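Long-range contact in Lmo0812 protein (Listeria monocytogenes serovar 1/2a, PDB 4YF1), which probably acts as an HD-domain pyrophosphohydrolase, perhaps removing the 3'-diphosphate from guanosine-3',5'-bis(diphosphate): residues A[49-63]-A[79-91]. Sequence-based numbering, arbitrary orientation. Where two conformers were deposited one is given.
Sequences REEVVVAGLLHDAVE and EVADLVASHTENK. With NA (sodium ion), chain E.
A55 shows how a small residue lets two helices close in: its CB lies 3.6 Å from CB of L83, CG2 of V84 rests on its backbone, and the axes of 50-63 and 79-87 approach to 8.6 Å, crossing at -51°. Beside this pair V80 CG1 packs against V54 and L58, and V84 CG1 meets V62 CG2 at 3.7 Å. Further along, H59, its CG anti to the backbone N (chi1 170°), lays CE1 over one face of H87, 3.5 Å from H87 CD2. This offset stack, planes 16° apart, and the H87 NE2 bond to D120 rest on one of two H87 conformers and are uncertain. H59 converges with H35, D60 and D120 in what is probably the HD-domain H...HD...D signature, although they bind no metal here. Polar grips close both ends. R49 NH1 makes a nearly straight, in-plane salt bridge to E79 OE2 (2.8 Å), water links R49 NH2 to that oxygen, and R49 NE pairs with E112. E63 OE1 accepts a hydrogen bond from E89 N (2.8 Å) nearly along its C-O axis; E63 OE2 salt-bridges K91 NZ (3.6 Å), which also pairs with E89 OE1, while K99 and R98 hold the E89 carboxylate. Adjacent V62 O binds sodium with T65 O and M67 O.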
ATOM      1  N   ARG A  49      -4.985 -10.820  -5.422  1.00 26.39           N
ATOM      2  CA  ARG A  49      -5.498  -9.615  -6.046  1.00 27.87           C
ATOM      3  C   ARG A  49      -5.067  -8.378  -5.297  1.00 27.55           C
ATOM      4  O   ARG A  49      -4.634  -8.447  -4.125  1.00 26.14           O
ATOM      5  CB  ARG A  49      -7.032  -9.661  -6.161  1.00 29.25           C
ATOM      6  CG  ARG A  49      -7.783  -9.645  -4.851  1.00 29.37           C
ATOM      7  CD  ARG A  49      -9.231 -10.081  -5.012  1.00 31.30           C
ATOM      8  NE  ARG A  49      -9.888 -10.265  -3.720  1.00 31.70           N
ATOM      9  CZ  ARG A  49     -10.837  -9.495  -3.191  1.00 33.30           C
ATOM     10  NH1 ARG A  49     -11.406  -8.474  -3.861  1.00 35.80           N
ATOM     11  NH2 ARG A  49     -11.301  -9.810  -1.991  1.00 33.65           N
ATOM     12  N   GLU A  50      -5.231  -7.243  -5.958  1.00 28.10           N
ATOM     13  CA  GLU A  50      -4.797  -5.951  -5.444  1.00 29.98           C
ATOM     14  C   GLU A  50      -5.380  -5.597  -4.066  1.00 28.33           C
ATOM     15  O   GLU A  50      -4.650  -5.103  -3.184  1.00 26.43           O
ATOM     16  CB  GLU A  50      -5.110  -4.834  -6.456  1.00 35.15           C
ATOM     17  CG  GLU A  50      -4.194  -3.635  -6.302  1.00 40.11           C
ATOM     18  CD  GLU A  50      -2.740  -3.975  -6.641  1.00 44.08           C
ATOM     19  OE1 GLU A  50      -1.823  -3.605  -5.859  1.00 45.32           O
ATOM     20  OE2 GLU A  50      -2.527  -4.662  -7.678  1.00 49.25           O
ATOM     21  N   GLU A  51      -6.673  -5.871  -3.862  1.00 27.05           N
ATOM     22  CA  GLU A  51      -7.286  -5.590  -2.563  1.00 26.98           C
ATOM     23  C   GLU A  51      -6.540  -6.301  -1.405  1.00 25.12           C
ATOM     24  O   GLU A  51      -6.417  -5.756  -0.305  1.00 24.91           O
ATOM     25  CB  GLU A  51      -8.746  -6.007  -2.518  1.00 28.11           C
ATOM     26  CG  GLU A  51      -9.697  -5.188  -3.405  1.00 30.23           C
ATOM     27  CD  GLU A  51      -9.629  -5.496  -4.882  1.00 32.41           C
ATOM     28  OE1 GLU A  51      -8.780  -6.304  -5.348  1.00 31.15           O
ATOM     29  OE2 GLU A  51     -10.477  -4.908  -5.613  1.00 36.90           O
ATOM     30  N   VAL A  52      -6.085  -7.524  -1.664  1.00 24.31           N
ATOM     31  CA  VAL A  52      -5.365  -8.314  -0.656  1.00 22.94           C
ATOM     32  C   VAL A  52      -3.978  -7.738  -0.428  1.00 22.60           C
ATOM     33  O   VAL A  52      -3.525  -7.628   0.708  1.00 20.92           O
ATOM     34  CB  VAL A  52      -5.270  -9.813  -1.053  1.00 23.42           C
ATOM     35  CG1 VAL A  52      -4.441 -10.618  -0.055  1.00 22.99           C
ATOM     36  CG2 VAL A  52      -6.653 -10.444  -1.131  1.00 24.10           C
ATOM     37  N   VAL A  53      -3.284  -7.413  -1.512  1.00 22.50           N
ATOM     38  CA  VAL A  53      -1.957  -6.836  -1.418  1.00 22.52           C
ATOM     39  C   VAL A  53      -1.975  -5.541  -0.595  1.00 22.54           C
ATOM     40  O   VAL A  53      -1.123  -5.326   0.287  1.00 21.79           O
ATOM     41  CB  VAL A  53      -1.358  -6.593  -2.807  1.00 23.19           C
ATOM     42  CG1 VAL A  53      -0.099  -5.747  -2.713  1.00 23.72           C
ATOM     43  CG2 VAL A  53      -1.090  -7.917  -3.491  1.00 23.47           C
ATOM     44  N   VAL A  54      -2.950  -4.690  -0.878  1.00 23.04           N
ATOM     45  CA  VAL A  54      -3.083  -3.420  -0.173  1.00 23.59           C
ATOM     46  C   VAL A  54      -3.457  -3.614   1.278  1.00 23.23           C
ATOM     47  O   VAL A  54      -2.981  -2.868   2.134  1.00 22.92           O
ATOM     48  CB  VAL A  54      -4.072  -2.484  -0.883  1.00 24.79           C
ATOM     49  CG1 VAL A  54      -4.354  -1.241  -0.047  1.00 25.72           C
ATOM     50  CG2 VAL A  54      -3.495  -2.082  -2.235  1.00 25.52           C
ATOM     51  N   ALA A  55      -4.310  -4.604   1.565  1.00 23.16           N
ATOM     52  CA  ALA A  55      -4.656  -4.881   2.962  1.00 23.14           C
ATOM     53  C   ALA A  55      -3.380  -5.267   3.704  1.00 23.00           C
ATOM     54  O   ALA A  55      -3.198  -4.878   4.853  1.00 23.70           O
ATOM     55  CB  ALA A  55      -5.694  -5.984   3.073  1.00 23.33           C
ATOM     56  N   GLY A  56      -2.488  -6.020   3.044  1.00 22.92           N
ATOM     57  CA  GLY A  56      -1.218  -6.408   3.700  1.00 23.49           C
ATOM     58  C   GLY A  56      -0.352  -5.189   3.972  1.00 24.85           C
ATOM     59  O   GLY A  56       0.290  -5.057   5.030  1.00 25.49           O
ATOM     60  N   LEU A  57      -0.328  -4.297   2.995  1.00 25.94           N
ATOM     61  CA  LEU A  57       0.412  -3.056   3.086  1.00 27.80           C
ATOM     62  C   LEU A  57      -0.073  -2.155   4.262  1.00 28.69           C
ATOM     63  O   LEU A  57       0.743  -1.528   4.961  1.00 27.80           O
ATOM     64  CB  LEU A  57       0.229  -2.298   1.766  1.00 29.18           C
ATOM     65  CG  LEU A  57       1.132  -1.126   1.478  1.00 31.86           C
ATOM     66  CD1 LEU A  57       2.507  -1.612   1.048  1.00 31.82           C
ATOM     67  CD2 LEU A  57       0.515  -0.266   0.378  1.00 33.48           C
ATOM     68  N   LEU A  58      -1.393  -2.110   4.476  1.00 27.48           N
ATOM     69  CA  LEU A  58      -1.980  -1.219   5.489  1.00 28.68           C
ATOM     70  C   LEU A  58      -2.001  -1.752   6.929  1.00 29.69           C
ATOM     71  O   LEU A  58      -2.294  -0.995   7.856  1.00 30.48           O
ATOM     72  CB  LEU A  58      -3.380  -0.823   5.063  1.00 28.47           C
ATOM     73  CG  LEU A  58      -3.442  -0.017   3.760  1.00 28.72           C
ATOM     74  CD1 LEU A  58      -4.888   0.164   3.327  1.00 28.83           C
ATOM     75  CD2 LEU A  58      -2.763   1.335   3.899  1.00 29.48           C
ATOM     76  N   HIS A  59      -1.672  -3.025   7.120  1.00 28.79           N
ATOM     77  CA  HIS A  59      -1.693  -3.615   8.455  1.00 30.19           C
ATOM     78  C   HIS A  59      -0.941  -2.773   9.508  1.00 30.69           C
ATOM     79  O   HIS A  59      -1.530  -2.403  10.529  1.00 29.31           O
ATOM     80  CB  HIS A  59      -1.201  -5.073   8.400  1.00 30.11           C
ATOM     81  CG  HIS A  59      -0.960  -5.691   9.741  1.00 31.90           C
ATOM     82  ND1 HIS A  59      -1.951  -6.313  10.468  1.00 33.28           N
ATOM     83  CD2 HIS A  59       0.166  -5.774  10.494  1.00 33.81           C
ATOM     84  CE1 HIS A  59      -1.446  -6.755  11.610  1.00 34.04           C
ATOM     85  NE2 HIS A  59      -0.162  -6.451  11.643  1.00 34.51           N
ATOM     86  N   ASP A  60       0.328  -2.456   9.250  1.00 32.45           N
ATOM     87  CA  ASP A  60       1.145  -1.645  10.202  1.00 34.76           C
ATOM     88  C   ASP A  60       0.630  -0.219  10.382  1.00 35.45           C
ATOM     89  O   ASP A  60       0.818   0.371  11.446  1.00 36.25           O
ATOM     90  CB  ASP A  60       2.605  -1.519   9.745  1.00 36.83           C
ATOM     91  CG  ASP A  60       3.400  -2.801   9.889  1.00 38.20           C
ATOM     92  OD1 ASP A  60       2.854  -3.863  10.281  1.00 37.48           O
ATOM     93  OD2 ASP A  60       4.613  -2.721   9.608  1.00 42.12           O
ATOM     94  N   ALA A  61       0.008   0.333   9.338  1.00 34.37           N
ATOM     95  CA  ALA A  61      -0.531   1.697   9.400  1.00 35.34           C
ATOM     96  C   ALA A  61      -1.627   1.792  10.455  1.00 36.49           C
ATOM     97  O   ALA A  61      -1.689   2.769  11.214  1.00 36.83           O
ATOM     98  CB  ALA A  61      -1.068   2.122   8.048  1.00 34.51           C
ATOM     99  N   VAL A  62      -2.485   0.772  10.516  1.00 36.99           N
ATOM    100  CA  VAL A  62      -3.574   0.755  11.494  1.00 38.50           C
ATOM    101  C   VAL A  62      -3.057   0.452  12.893  1.00 40.60           C
ATOM    102  O   VAL A  62      -3.427   1.144  13.849  1.00 40.74           O
ATOM    103  CB  VAL A  62      -4.646  -0.294  11.167  1.00 37.80           C
ATOM    104  CG1 VAL A  62      -5.761  -0.254  12.211  1.00 39.15           C
ATOM    105  CG2 VAL A  62      -5.215  -0.037   9.800  1.00 38.03           C
ATOM    106  N   GLU A  63      -2.238  -0.590  13.024  1.00 41.67           N
ATOM    107  CA  GLU A  63      -1.702  -0.969  14.344  1.00 44.58           C
ATOM    108  C   GLU A  63      -0.666  -0.002  14.941  1.00 45.05           C
ATOM    109  O   GLU A  63      -0.657   0.198  16.164  1.00 44.96           O
ATOM    110  CB  GLU A  63      -1.114  -2.392  14.330  1.00 46.25           C
ATOM    111  CG  GLU A  63      -2.149  -3.492  14.117  1.00 48.12           C
ATOM    112  CD  GLU A  63      -1.670  -4.874  14.558  1.00 52.11           C
ATOM    113  OE1 GLU A  63      -2.547  -5.756  14.696  1.00 51.44           O
ATOM    114  OE2 GLU A  63      -0.439  -5.084  14.798  1.00 53.57           O
ATOM    115  N   GLU A  79     -14.117  -3.408   1.190  1.00 33.48           N
ATOM    116  CA  GLU A  79     -13.431  -4.677   0.943  1.00 33.90           C
ATOM    117  C   GLU A  79     -12.032  -4.681   1.553  1.00 31.56           C
ATOM    118  O   GLU A  79     -11.667  -5.621   2.266  1.00 29.28           O
ATOM    119  CB  GLU A  79     -13.306  -5.014  -0.547  1.00 37.06           C
ATOM    120  CG  GLU A  79     -14.586  -5.459  -1.216  1.00 41.22           C
ATOM    121  CD  GLU A  79     -14.344  -6.058  -2.602  1.00 44.97           C
ATOM    122  OE1 GLU A  79     -14.972  -5.578  -3.578  1.00 51.84           O
ATOM    123  OE2 GLU A  79     -13.513  -6.982  -2.724  1.00 45.88           O
ATOM    124  N   VAL A  80     -11.246  -3.649   1.241  1.00 28.95           N
ATOM    125  CA  VAL A  80      -9.908  -3.519   1.833  1.00 27.43           C
ATOM    126  C   VAL A  80     -10.013  -3.347   3.369  1.00 26.28           C
ATOM    127  O   VAL A  80      -9.266  -3.984   4.130  1.00 24.89           O
ATOM    128  CB  VAL A  80      -9.149  -2.360   1.177  1.00 27.90           C
ATOM    129  CG1 VAL A  80      -7.874  -2.016   1.926  1.00 26.96           C
ATOM    130  CG2 VAL A  80      -8.854  -2.701  -0.277  1.00 28.26           C
ATOM    131  N   ALA A  81     -10.948  -2.501   3.826  1.00 25.76           N
ATOM    132  CA  ALA A  81     -11.118  -2.269   5.268  1.00 25.72           C
ATOM    133  C   ALA A  81     -11.411  -3.575   6.004  1.00 25.31           C
ATOM    134  O   ALA A  81     -10.821  -3.843   7.043  1.00 24.71           O
ATOM    135  CB  ALA A  81     -12.199  -1.250   5.536  1.00 26.31           C
ATOM    136  N   ASP A  82     -12.266  -4.409   5.417  1.00 25.38           N
ATOM    137  CA  ASP A  82     -12.608  -5.702   6.012  1.00 26.54           C
ATOM    138  C   ASP A  82     -11.455  -6.674   6.027  1.00 24.97           C
ATOM    139  O   ASP A  82     -11.303  -7.452   6.981  1.00 24.79           O
ATOM    140  CB  ASP A  82     -13.805  -6.336   5.312  1.00 28.39           C
ATOM    141  CG  ASP A  82     -15.108  -5.609   5.612  1.00 31.16           C
ATOM    142  OD1 ASP A  82     -15.140  -4.778   6.556  1.00 31.12           O
ATOM    143  OD2 ASP A  82     -16.097  -5.870   4.888  1.00 34.75           O
ATOM    144  N   LEU A  83     -10.656  -6.663   4.973  1.00 23.85           N
ATOM    145  CA  LEU A  83      -9.496  -7.552   4.929  1.00 23.49           C
ATOM    146  C   LEU A  83      -8.498  -7.121   6.040  1.00 23.37           C
ATOM    147  O   LEU A  83      -7.976  -7.953   6.785  1.00 22.73           O
ATOM    148  CB  LEU A  83      -8.850  -7.558   3.536  1.00 23.24           C
ATOM    149  CG  LEU A  83      -9.634  -8.340   2.461  1.00 23.88           C
ATOM    150  CD1 LEU A  83      -9.094  -8.049   1.074  1.00 24.09           C
ATOM    151  CD2 LEU A  83      -9.579  -9.835   2.753  1.00 24.20           C
ATOM    152  N   VAL A  84      -8.294  -5.823   6.164  1.00 23.73           N
ATOM    153  CA  VAL A  84      -7.409  -5.275   7.186  1.00 25.01           C
ATOM    154  C   VAL A  84      -7.891  -5.621   8.594  1.00 26.18           C
ATOM    155  O   VAL A  84      -7.097  -6.076   9.443  1.00 27.37           O
ATOM    156  CB  VAL A  84      -7.263  -3.744   7.036  1.00 25.37           C
ATOM    157  CG1 VAL A  84      -6.554  -3.145   8.245  1.00 26.07           C
ATOM    158  CG2 VAL A  84      -6.470  -3.426   5.793  1.00 25.24           C
ATOM    159  N   ALA A  85      -9.180  -5.412   8.843  1.00 26.61           N
ATOM    160  CA  ALA A  85      -9.754  -5.696  10.148  1.00 27.20           C
ATOM    161  C   ALA A  85      -9.653  -7.156  10.518  1.00 28.08           C
ATOM    162  O   ALA A  85      -9.565  -7.471  11.713  1.00 28.82           O
ATOM    163  CB  ALA A  85     -11.215  -5.254  10.216  1.00 28.07           C
ATOM    164  N   SER A  86      -9.656  -8.055   9.526  1.00 27.54           N
ATOM    165  CA  SER A  86      -9.588  -9.483   9.826  1.00 28.55           C
ATOM    166  C   SER A  86      -8.320  -9.896  10.610  1.00 29.79           C
ATOM    167  O   SER A  86      -8.382 -10.839  11.393  1.00 31.28           O
ATOM    168  CB  SER A  86      -9.705 -10.342   8.571  1.00 27.56           C
ATOM    169  OG  SER A  86      -8.528 -10.328   7.767  1.00 27.16           O
ATOM    170  N   HIS A  87      -7.212  -9.178  10.451  0.50 29.99           N
ATOM    171  CA  HIS A  87      -5.946  -9.522  11.147  0.50 31.44           C
ATOM    172  C   HIS A  87      -5.427  -8.489  12.154  0.50 34.01           C
ATOM    173  O   HIS A  87      -4.342  -8.653  12.707  0.50 36.15           O
ATOM    174  CB  HIS A  87      -4.860  -9.818  10.107  0.50 29.63           C
ATOM    175  CG  HIS A  87      -3.494 -10.025  10.691  0.50 29.30           C
ATOM    176  ND1 HIS A  87      -3.295 -10.573  11.940  0.50 29.80           N
ATOM    177  CD2 HIS A  87      -2.263  -9.880  10.146  0.50 28.62           C
ATOM    178  CE1 HIS A  87      -1.998 -10.688  12.167  0.50 29.62           C
ATOM    179  NE2 HIS A  87      -1.349 -10.284  11.091  0.50 28.70           N
ATOM    180  N   THR A  88      -6.212  -7.458  12.419  1.00 36.66           N
ATOM    181  CA  THR A  88      -5.801  -6.374  13.324  1.00 38.84           C
ATOM    182  C   THR A  88      -6.049  -6.850  14.751  1.00 37.75           C
ATOM    183  O   THR A  88      -7.102  -7.391  15.036  1.00 39.49           O
ATOM    184  CB  THR A  88      -6.629  -5.083  13.089  1.00 42.22           C
ATOM    185  OG1 THR A  88      -6.422  -4.607  11.754  1.00 45.89           O
ATOM    186  CG2 THR A  88      -6.230  -3.974  14.071  1.00 43.88           C
ATOM    187  N   GLU A  89      -5.076  -6.639  15.634  1.00 35.91           N
ATOM    188  CA  GLU A  89      -5.206  -7.036  17.033  1.00 35.11           C
ATOM    189  C   GLU A  89      -5.976  -5.977  17.809  1.00 35.67           C
ATOM    190  O   GLU A  89      -5.901  -4.796  17.493  1.00 37.86           O
ATOM    191  CB  GLU A  89      -3.822  -7.213  17.684  1.00 33.83           C
ATOM    192  CG  GLU A  89      -2.977  -8.363  17.139  1.00 33.22           C
ATOM    193  CD  GLU A  89      -1.621  -8.510  17.841  1.00 33.94           C
ATOM    194  OE1 GLU A  89      -1.176  -7.579  18.548  1.00 34.45           O
ATOM    195  OE2 GLU A  89      -0.974  -9.560  17.651  1.00 33.32           O
ATOM    196  N   ASN A  90      -6.743  -6.412  18.795  1.00 33.58           N
ATOM    197  CA  ASN A  90      -7.374  -5.489  19.711  1.00 34.74           C
ATOM    198  C   ASN A  90      -6.295  -5.243  20.786  1.00 34.62           C
ATOM    199  O   ASN A  90      -6.082  -6.087  21.657  1.00 31.94           O
ATOM    200  CB  ASN A  90      -8.630  -6.089  20.320  1.00 34.81           C
ATOM    201  CG  ASN A  90      -9.335  -5.130  21.268  1.00 37.06           C
ATOM    202  OD1 ASN A  90      -8.696  -4.399  22.034  1.00 35.41           O
ATOM    203  ND2 ASN A  90     -10.674  -5.128  21.217  1.00 38.70           N
ATOM    204  N   LYS A  91      -5.647  -4.078  20.707  1.00 35.90           N
ATOM    205  CA  LYS A  91      -4.515  -3.715  21.595  1.00 38.13           C
ATOM    206  C   LYS A  91      -4.840  -3.657  23.093  1.00 37.46           C
ATOM    207  O   LYS A  91      -3.920  -3.612  23.916  1.00 37.08           O
ATOM    208  CB  LYS A  91      -3.946  -2.351  21.200  1.00 42.82           C
ATOM    209  CG  LYS A  91      -3.592  -2.136  19.731  1.00 46.05           C
ATOM    210  CD  LYS A  91      -2.236  -2.660  19.282  1.00 49.13           C
ATOM    211  CE  LYS A  91      -2.148  -4.170  19.164  1.00 49.76           C
ATOM    212  NZ  LYS A  91      -0.995  -4.528  18.278  1.00 51.59           N
TER
HETATM  213 NA    NA E 201      -4.510   2.967  14.611  1.00 48.50          NA
HETATM  214  O   HOH W   1     -13.917  -8.984  -0.619  1.00 51.27           O